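Local coordinates for protein adenylosuccinate lyase (PDB 4EEI) that probably catalyses the release of fumarate from adenylosuccinate, giving AMP, and the matching fumarate-forming cleavage of the succinylated carboxamide intermediate in purine biosynthesis, at residues E239-H244 against I272-L277; Y158-R163 against I233-V238. All blocks are in the same frame, centred on the assembly; numbering follows the deposited sequence.

Interaction 1: residues E239-H244 against I272-L277; sequences EIRHLH and ISTENL. With AMP (adenosine monophosphate), chain C.
The guanidinium of Arg241 and the carboxylate of Glu275 are turned 70° apart, and water 1 joins them. The water sits in plane at the guanidinium edge, accepting from Arg241 NE at 2.7 Å and donating to Glu275 OE2 at 2.7 Å. Directly, Arg241 NE is 4.3 Å from Glu275 OE2, which lies well out of the guanidinium plane, so the charges feel each other without an N-H aimed at the oxygen. Glu275 CG instead approaches the group obliquely, 3.5 Å from Arg241 NE; the bend at chi3 turns the guanidinium across it. Trp298 of the second subunit adds a cation-pi contact to Arg241. Nearer the backbone, Arg241 CG passes Thr274 OG1 at 3.3 Å, and the Thr274 and Ile240 side chains cross at about a right angle, Thr274 CG2 3.9 Å from Ile240 CB. The axes of the two segments run roughly antiparallel (148°), 9.2 Å apart at closest approach. On helix 272-293, Asn276 ND2 donates an almost straight bond (179°) to AMP O2P at 2.9 Å. Glu275 OE1 is hydrogen-bonded to His141 ND1 of the third subunit and Ile303 N of the second, so the two carboxylate oxygens, OE2 through its water, tie the helix pair to two other subunits.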
loop_
_atom_site.group_PDB
_atom_site.type_symbol
_atom_site.label_atom_id
_atom_site.label_comp_id
_atom_site.label_asym_id
_atom_site.label_seq_id
_atom_site.Cartn_x
_atom_site.Cartn_y
_atom_site.Cartn_z
ATOM N N GLU B 239 6.717 -20.142 7.650
ATOM C CA GLU B 239 7.365 -21.096 8.541
ATOM C C GLU B 239 7.151 -22.527 8.051
ATOM O O GLU B 239 8.091 -23.324 7.979
ATOM C CB GLU B 239 6.834 -20.940 9.969
ATOM C CG GLU B 239 7.402 -21.956 10.961
ATOM C CD GLU B 239 8.853 -21.692 11.350
ATOM O OE1 GLU B 239 9.309 -20.537 11.226
ATOM O OE2 GLU B 239 9.535 -22.647 11.797
ATOM N N ILE B 240 5.919 -22.868 7.706
ATOM C CA ILE B 240 5.672 -24.226 7.229
ATOM C C ILE B 240 6.398 -24.483 5.898
ATOM O O ILE B 240 6.977 -25.560 5.702
ATOM C CB ILE B 240 4.169 -24.524 7.141
ATOM C CG1 ILE B 240 3.581 -24.569 8.553
ATOM C CG2 ILE B 240 3.915 -25.870 6.457
ATOM C CD1 ILE B 240 2.069 -24.429 8.597
ATOM N N ARG B 241 6.392 -23.496 5.004
ATOM C CA ARG B 241 7.049 -23.651 3.701
ATOM C C ARG B 241 8.548 -23.887 3.840
ATOM O O ARG B 241 9.133 -24.683 3.098
ATOM C CB ARG B 241 6.781 -22.431 2.810
ATOM C CG ARG B 241 5.344 -22.337 2.280
ATOM C CD ARG B 241 5.058 -20.940 1.722
ATOM N NE ARG B 241 5.980 -20.578 0.649
ATOM C CZ ARG B 241 6.097 -19.351 0.152
ATOM N NH1 ARG B 241 5.349 -18.366 0.631
ATOM N NH2 ARG B 241 6.971 -19.108 -0.812
ATOM N N HIS B 242 9.166 -23.189 4.787
ATOM C CA HIS B 242 10.583 -23.387 5.111
ATOM C C HIS B 242 10.853 -24.802 5.612
ATOM O O HIS B 242 11.793 -25.460 5.175
ATOM C CB HIS B 242 11.016 -22.423 6.220
ATOM C CG HIS B 242 11.348 -21.049 5.746
ATOM N ND1 HIS B 242 12.189 -20.808 4.682
ATOM C CD2 HIS B 242 10.996 -19.829 6.232
ATOM C CE1 HIS B 242 12.327 -19.501 4.519
ATOM N NE2 HIS B 242 11.603 -18.891 5.445
ATOM N N LEU B 243 10.036 -25.255 6.555
ATOM C CA LEU B 243 10.238 -26.557 7.171
ATOM C C LEU B 243 9.921 -27.696 6.196
ATOM O O LEU B 243 10.382 -28.820 6.373
ATOM C CB LEU B 243 9.385 -26.683 8.442
ATOM C CG LEU B 243 9.667 -25.702 9.582
ATOM C CD1 LEU B 243 8.602 -25.859 10.648
ATOM C CD2 LEU B 243 11.046 -25.925 10.189
ATOM N N HIS B 244 9.145 -27.388 5.158
ATOM C CA HIS B 244 8.685 -28.385 4.194
ATOM C C HIS B 244 9.717 -28.599 3.073
ATOM O O HIS B 244 9.693 -29.615 2.391
ATOM C CB HIS B 244 7.341 -27.919 3.612
ATOM C CG HIS B 244 6.534 -28.997 2.958
ATOM N ND1 HIS B 244 7.077 -29.944 2.119
ATOM C CD2 HIS B 244 5.203 -29.254 3.000
ATOM C CE1 HIS B 244 6.121 -30.748 1.684
ATOM N NE2 HIS B 244 4.971 -30.341 2.199
ATOM N N ILE B 272 1.725 -26.844 -1.050
ATOM C CA ILE B 272 0.838 -26.084 -1.923
ATOM C C ILE B 272 -0.214 -25.299 -1.156
ATOM O O ILE B 272 -0.648 -24.240 -1.604
ATOM C CB ILE B 272 0.154 -26.976 -2.974
ATOM C CG1 ILE B 272 -0.506 -28.176 -2.299
ATOM C CG2 ILE B 272 1.166 -27.399 -4.048
ATOM C CD1 ILE B 272 -1.377 -28.998 -3.229
ATOM N N SER B 273 -0.628 -25.797 0.006
ATOM C CA SER B 273 -1.646 -25.076 0.784
ATOM C C SER B 273 -1.112 -23.784 1.388
ATOM O O SER B 273 -1.728 -22.717 1.274
ATOM C CB SER B 273 -2.226 -25.979 1.876
ATOM O OG SER B 273 -3.281 -25.328 2.545
ATOM N N THR B 274 0.049 -23.864 2.024
ATOM C CA THR B 274 0.608 -22.670 2.646
ATOM C C THR B 274 1.052 -21.654 1.590
ATOM O O THR B 274 1.104 -20.448 1.857
ATOM C CB THR B 274 1.724 -23.017 3.650
ATOM O OG1 THR B 274 2.613 -23.978 3.065
ATOM C CG2 THR B 274 1.105 -23.630 4.903
ATOM N N GLU B 275 1.358 -22.129 0.384
ATOM C CA GLU B 275 1.652 -21.200 -0.716
ATOM C C GLU B 275 0.381 -20.474 -1.158
ATOM O O GLU B 275 0.361 -19.246 -1.293
ATOM C CB GLU B 275 2.349 -21.923 -1.879
ATOM C CG GLU B 275 3.796 -22.271 -1.539
ATOM C CD GLU B 275 4.516 -23.060 -2.621
ATOM O OE1 GLU B 275 4.025 -23.128 -3.775
ATOM O OE2 GLU B 275 5.593 -23.618 -2.308
ATOM N N ASN B 276 -0.689 -21.233 -1.352
ATOM C CA ASN B 276 -2.007 -20.647 -1.602
ATOM C C ASN B 276 -2.371 -19.590 -0.561
ATOM O O ASN B 276 -2.834 -18.498 -0.903
ATOM C CB ASN B 276 -3.086 -21.746 -1.641
ATOM C CG ASN B 276 -4.494 -21.180 -1.831
ATOM O OD1 ASN B 276 -5.144 -20.782 -0.866
ATOM N ND2 ASN B 276 -4.968 -21.149 -3.079
ATOM N N LEU B 277 -2.127 -19.897 0.712
ATOM C CA LEU B 277 -2.520 -18.991 1.791
ATOM C C LEU B 277 -1.636 -17.742 1.835
ATOM O O LEU B 277 -2.043 -16.694 2.329
ATOM C CB LEU B 277 -2.507 -19.716 3.137
ATOM C CG LEU B 277 -3.496 -20.873 3.246
ATOM C CD1 LEU B 277 -3.176 -21.758 4.432
ATOM C CD2 LEU B 277 -4.917 -20.356 3.344
HETATM P P AMP C . -4.295 -22.310 -6.369
HETATM O O1P AMP C . -5.723 -22.343 -5.890
HETATM O O2P AMP C . -3.279 -22.131 -5.273
HETATM O O3P AMP C . -4.075 -21.428 -7.569
HETATM O "O5'" AMP C . -4.032 -23.799 -6.912
HETATM C "C5'" AMP C . -2.821 -24.129 -7.589
HETATM C "C4'" AMP C . -3.013 -25.438 -8.342
HETATM O "O4'" AMP C . -1.837 -25.764 -9.086
HETATM C "C3'" AMP C . -3.265 -26.586 -7.381
HETATM O "O3'" AMP C . -4.346 -27.376 -7.880
HETATM C "C2'" AMP C . -1.990 -27.398 -7.407
HETATM O "O2'" AMP C . -2.266 -28.789 -7.256
HETATM C "C1'" AMP C . -1.425 -27.099 -8.783
HETATM N N9 AMP C . 0.052 -27.219 -8.803
HETATM C C8 AMP C . 0.818 -27.798 -7.863
HETATM N N7 AMP C . 2.131 -27.737 -8.201
HETATM C C5 AMP C . 2.213 -27.107 -9.386
HETATM C C6 AMP C . 3.297 -26.708 -10.311
HETATM N N6 AMP C . 4.592 -26.980 -10.027
HETATM N N1 AMP C . 2.949 -26.066 -11.447
HETATM C C2 AMP C . 1.667 -25.791 -11.741
HETATM N N3 AMP C . 0.633 -26.123 -10.948
HETATM C C4 AMP C . 0.839 -26.770 -9.778
HETATM O O HOH W 1 7.432 -22.289 -0.766
#

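Interaction 2: residues Y158-R163 against I233-V238; sequences YVEFKR and IERLAV
The segments 158-163 and 233-238 are helical and run nearly antiparallel, their axes 10.9 Å apart at 165°, with Phe161 and Ile233 the nearest pair of CA atoms at 8.6 Å. Between Glu160 and Arg235 there is a side-on salt bridge in which both nitrogens meet one oxygen. Arg235 NE donates to Glu160 OE1 at 2.9 Å and Arg235 NH1 to the same OE1 at 2.8 Å, both bonds being clearly bent, the first to an N-H...O angle of 144°. OE1 lies in the guanidinium plane, whereas NE meets it on the syn side and NH1 on the anti side, both nitrogens standing out of the carboxylate plane on one face. The carboxylate and guanidinium planes are 30° apart. Glu160 reaches across because its chain is fully extended, with CG anti to the backbone N. Water 2 takes a weak bond from Arg235 NE.

These helices, 151-173 and 217-244, belong to the long helical bundle of the fumarase/aspartase-type lyase fold, and Phe161 of helix 151-173 also packs on Leu117, Cys121 and Leu124 of helix 94-131. The apolar half of the contact is the Phe161 ring. Ile233 CG1 lies in plane at its edge, 3.9 Å from Phe161 CZ, and Ile233 N approaches Phe161 CZ obliquely at 3.6 Å. Leu236 CD2 comes to Phe161 CE2 at 4.0 Å, the two side chains crossing at about a right angle. On the fourth subunit, Cys295 packs on Arg235, and Asp217 forms a salt bridge with Arg163.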
loop_
_atom_site.group_PDB
_atom_site.type_symbol
_atom_site.label_atom_id
_atom_site.label_comp_id
_atom_site.label_asym_id
_atom_site.label_seq_id
_atom_site.Cartn_x
_atom_site.Cartn_y
_atom_site.Cartn_z
ATOM N N TYR B 158 0.090 -19.352 17.816
ATOM C CA TYR B 158 -1.108 -19.341 18.664
ATOM C C TYR B 158 -1.310 -18.008 19.371
ATOM O O TYR B 158 -2.381 -17.402 19.269
ATOM C CB TYR B 158 -1.052 -20.477 19.690
ATOM C CG TYR B 158 -2.090 -20.389 20.792
ATOM C CD1 TYR B 158 -3.399 -20.799 20.577
ATOM C CD2 TYR B 158 -1.753 -19.904 22.048
ATOM C CE1 TYR B 158 -4.345 -20.726 21.583
ATOM C CE2 TYR B 158 -2.693 -19.826 23.059
ATOM C CZ TYR B 158 -3.982 -20.243 22.819
ATOM O OH TYR B 158 -4.915 -20.164 23.827
ATOM N N VAL B 159 -0.292 -17.545 20.095
ATOM C CA VAL B 159 -0.449 -16.313 20.856
ATOM C C VAL B 159 -0.691 -15.111 19.944
ATOM O O VAL B 159 -1.414 -14.186 20.314
ATOM C CB VAL B 159 0.723 -16.042 21.832
ATOM C CG1 VAL B 159 0.773 -17.122 22.906
ATOM C CG2 VAL B 159 2.058 -15.958 21.084
ATOM N N GLU B 160 -0.108 -15.127 18.750
ATOM C CA GLU B 160 -0.312 -14.014 17.821
ATOM C C GLU B 160 -1.755 -13.991 17.313
ATOM O O GLU B 160 -2.398 -12.940 17.292
ATOM C CB GLU B 160 0.665 -14.073 16.639
ATOM C CG GLU B 160 0.455 -12.927 15.650
ATOM C CD GLU B 160 1.426 -12.945 14.471
ATOM O OE1 GLU B 160 2.168 -13.948 14.306
ATOM O OE2 GLU B 160 1.434 -11.951 13.702
ATOM N N PHE B 161 -2.259 -15.152 16.900
ATOM C CA PHE B 161 -3.650 -15.252 16.472
ATOM C C PHE B 161 -4.620 -14.954 17.622
ATOM O O PHE B 161 -5.700 -14.412 17.385
ATOM C CB PHE B 161 -3.940 -16.630 15.842
ATOM C CG PHE B 161 -3.479 -16.744 14.415
ATOM C CD1 PHE B 161 -4.218 -16.149 13.390
ATOM C CD2 PHE B 161 -2.309 -17.425 14.092
ATOM C CE1 PHE B 161 -3.804 -16.239 12.056
ATOM C CE2 PHE B 161 -1.884 -17.530 12.754
ATOM C CZ PHE B 161 -2.636 -16.934 11.738
ATOM N N LYS B 162 -4.237 -15.282 18.859
ATOM C CA LYS B 162 -5.065 -14.894 20.017
ATOM C C LYS B 162 -5.073 -13.376 20.248
ATOM O O LYS B 162 -6.078 -12.806 20.703
ATOM C CB LYS B 162 -4.631 -15.626 21.300
ATOM C CG LYS B 162 -4.951 -17.122 21.311
ATOM C CD LYS B 162 -6.421 -17.388 21.652
ATOM C CE LYS B 162 -6.702 -17.051 23.107
ATOM N NZ LYS B 162 -8.155 -16.816 23.365
ATOM N N ARG B 163 -3.957 -12.712 19.967
ATOM C CA ARG B 163 -3.948 -11.252 20.060
ATOM C C ARG B 163 -4.950 -10.691 19.051
ATOM O O ARG B 163 -5.678 -9.741 19.353
ATOM C CB ARG B 163 -2.540 -10.683 19.822
ATOM C CG ARG B 163 -1.575 -10.913 20.984
ATOM C CD ARG B 163 -0.263 -10.119 20.817
ATOM N NE ARG B 163 0.612 -10.612 19.742
ATOM C CZ ARG B 163 1.488 -11.601 19.893
ATOM N NH1 ARG B 163 1.577 -12.244 21.054
ATOM N NH2 ARG B 163 2.272 -11.963 18.888
ATOM N N ILE B 233 -1.108 -14.961 9.210
ATOM C CA ILE B 233 -1.292 -16.074 8.282
ATOM C C ILE B 233 -0.022 -16.261 7.456
ATOM O O ILE B 233 0.444 -17.388 7.255
ATOM C CB ILE B 233 -2.497 -15.826 7.354
ATOM C CG1 ILE B 233 -3.802 -15.944 8.151
ATOM C CG2 ILE B 233 -2.500 -16.804 6.175
ATOM C CD1 ILE B 233 -5.023 -15.466 7.389
ATOM N N GLU B 234 0.548 -15.162 6.991
ATOM C CA GLU B 234 1.723 -15.260 6.126
ATOM C C GLU B 234 2.942 -15.737 6.895
ATOM O O GLU B 234 3.729 -16.534 6.385
ATOM C CB GLU B 234 2.015 -13.925 5.422
ATOM C CG GLU B 234 3.058 -14.055 4.286
ATOM C CD GLU B 234 3.241 -12.762 3.496
ATOM O OE1 GLU B 234 2.354 -11.885 3.588
ATOM O OE2 GLU B 234 4.263 -12.623 2.781
ATOM N N ARG B 235 3.101 -15.253 8.125
ATOM C CA ARG B 235 4.253 -15.657 8.924
ATOM C C ARG B 235 4.210 -17.145 9.180
ATOM O O ARG B 235 5.232 -17.815 9.083
ATOM C CB ARG B 235 4.328 -14.891 10.247
ATOM C CG ARG B 235 5.622 -15.156 11.033
ATOM C CD ARG B 235 5.785 -14.182 12.201
ATOM N NE ARG B 235 4.877 -14.486 13.301
ATOM C CZ ARG B 235 5.198 -15.270 14.327
ATOM N NH1 ARG B 235 4.317 -15.504 15.296
ATOM N NH2 ARG B 235 6.403 -15.825 14.386
ATOM N N LEU B 236 3.031 -17.666 9.518
ATOM C CA LEU B 236 2.888 -19.093 9.788
ATOM C C LEU B 236 3.048 -19.906 8.514
ATOM O O LEU B 236 3.657 -20.980 8.521
ATOM C CB LEU B 236 1.527 -19.374 10.439
ATOM C CG LEU B 236 1.077 -20.821 10.601
ATOM C CD1 LEU B 236 2.060 -21.611 11.445
ATOM C CD2 LEU B 236 -0.308 -20.853 11.233
ATOM N N ALA B 237 2.509 -19.391 7.413
ATOM C CA ALA B 237 2.591 -20.104 6.140
ATOM C C ALA B 237 4.061 -20.239 5.714
ATOM O O ALA B 237 4.497 -21.297 5.254
ATOM C CB ALA B 237 1.784 -19.376 5.080
ATOM N N VAL B 238 4.816 -19.167 5.883
ATOM C CA VAL B 238 6.220 -19.151 5.488
ATOM C C VAL B 238 7.035 -20.104 6.360
ATOM O O VAL B 238 7.931 -20.808 5.878
ATOM C CB VAL B 238 6.772 -17.718 5.575
ATOM C CG1 VAL B 238 8.302 -17.701 5.491
ATOM C CG2 VAL B 238 6.150 -16.846 4.478
HETATM O O HOH W 2 3.255 -11.949 11.948
#

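Overall arrangement
From the N terminus, helix 151-173 supplies the first half of interaction 2, and the chain then travels 69 residues, 37 of them helical, before helix 217-244 returns to close it. Interaction 1 opens later on that same helix and closes after 27 residues, which hold only a two-residue strand and no helix, at the start of helix 272-293. The two loops are therefore in series, neither nested nor crossed. Their centres are 13 Å apart, and they touch through Thr274 O and Ala237 CB at 3.5 Å. Helix 217-244 thus lies between helices 151-173 and 272-293, joining them within the bundle, and both contacts also meet the fourth subunit.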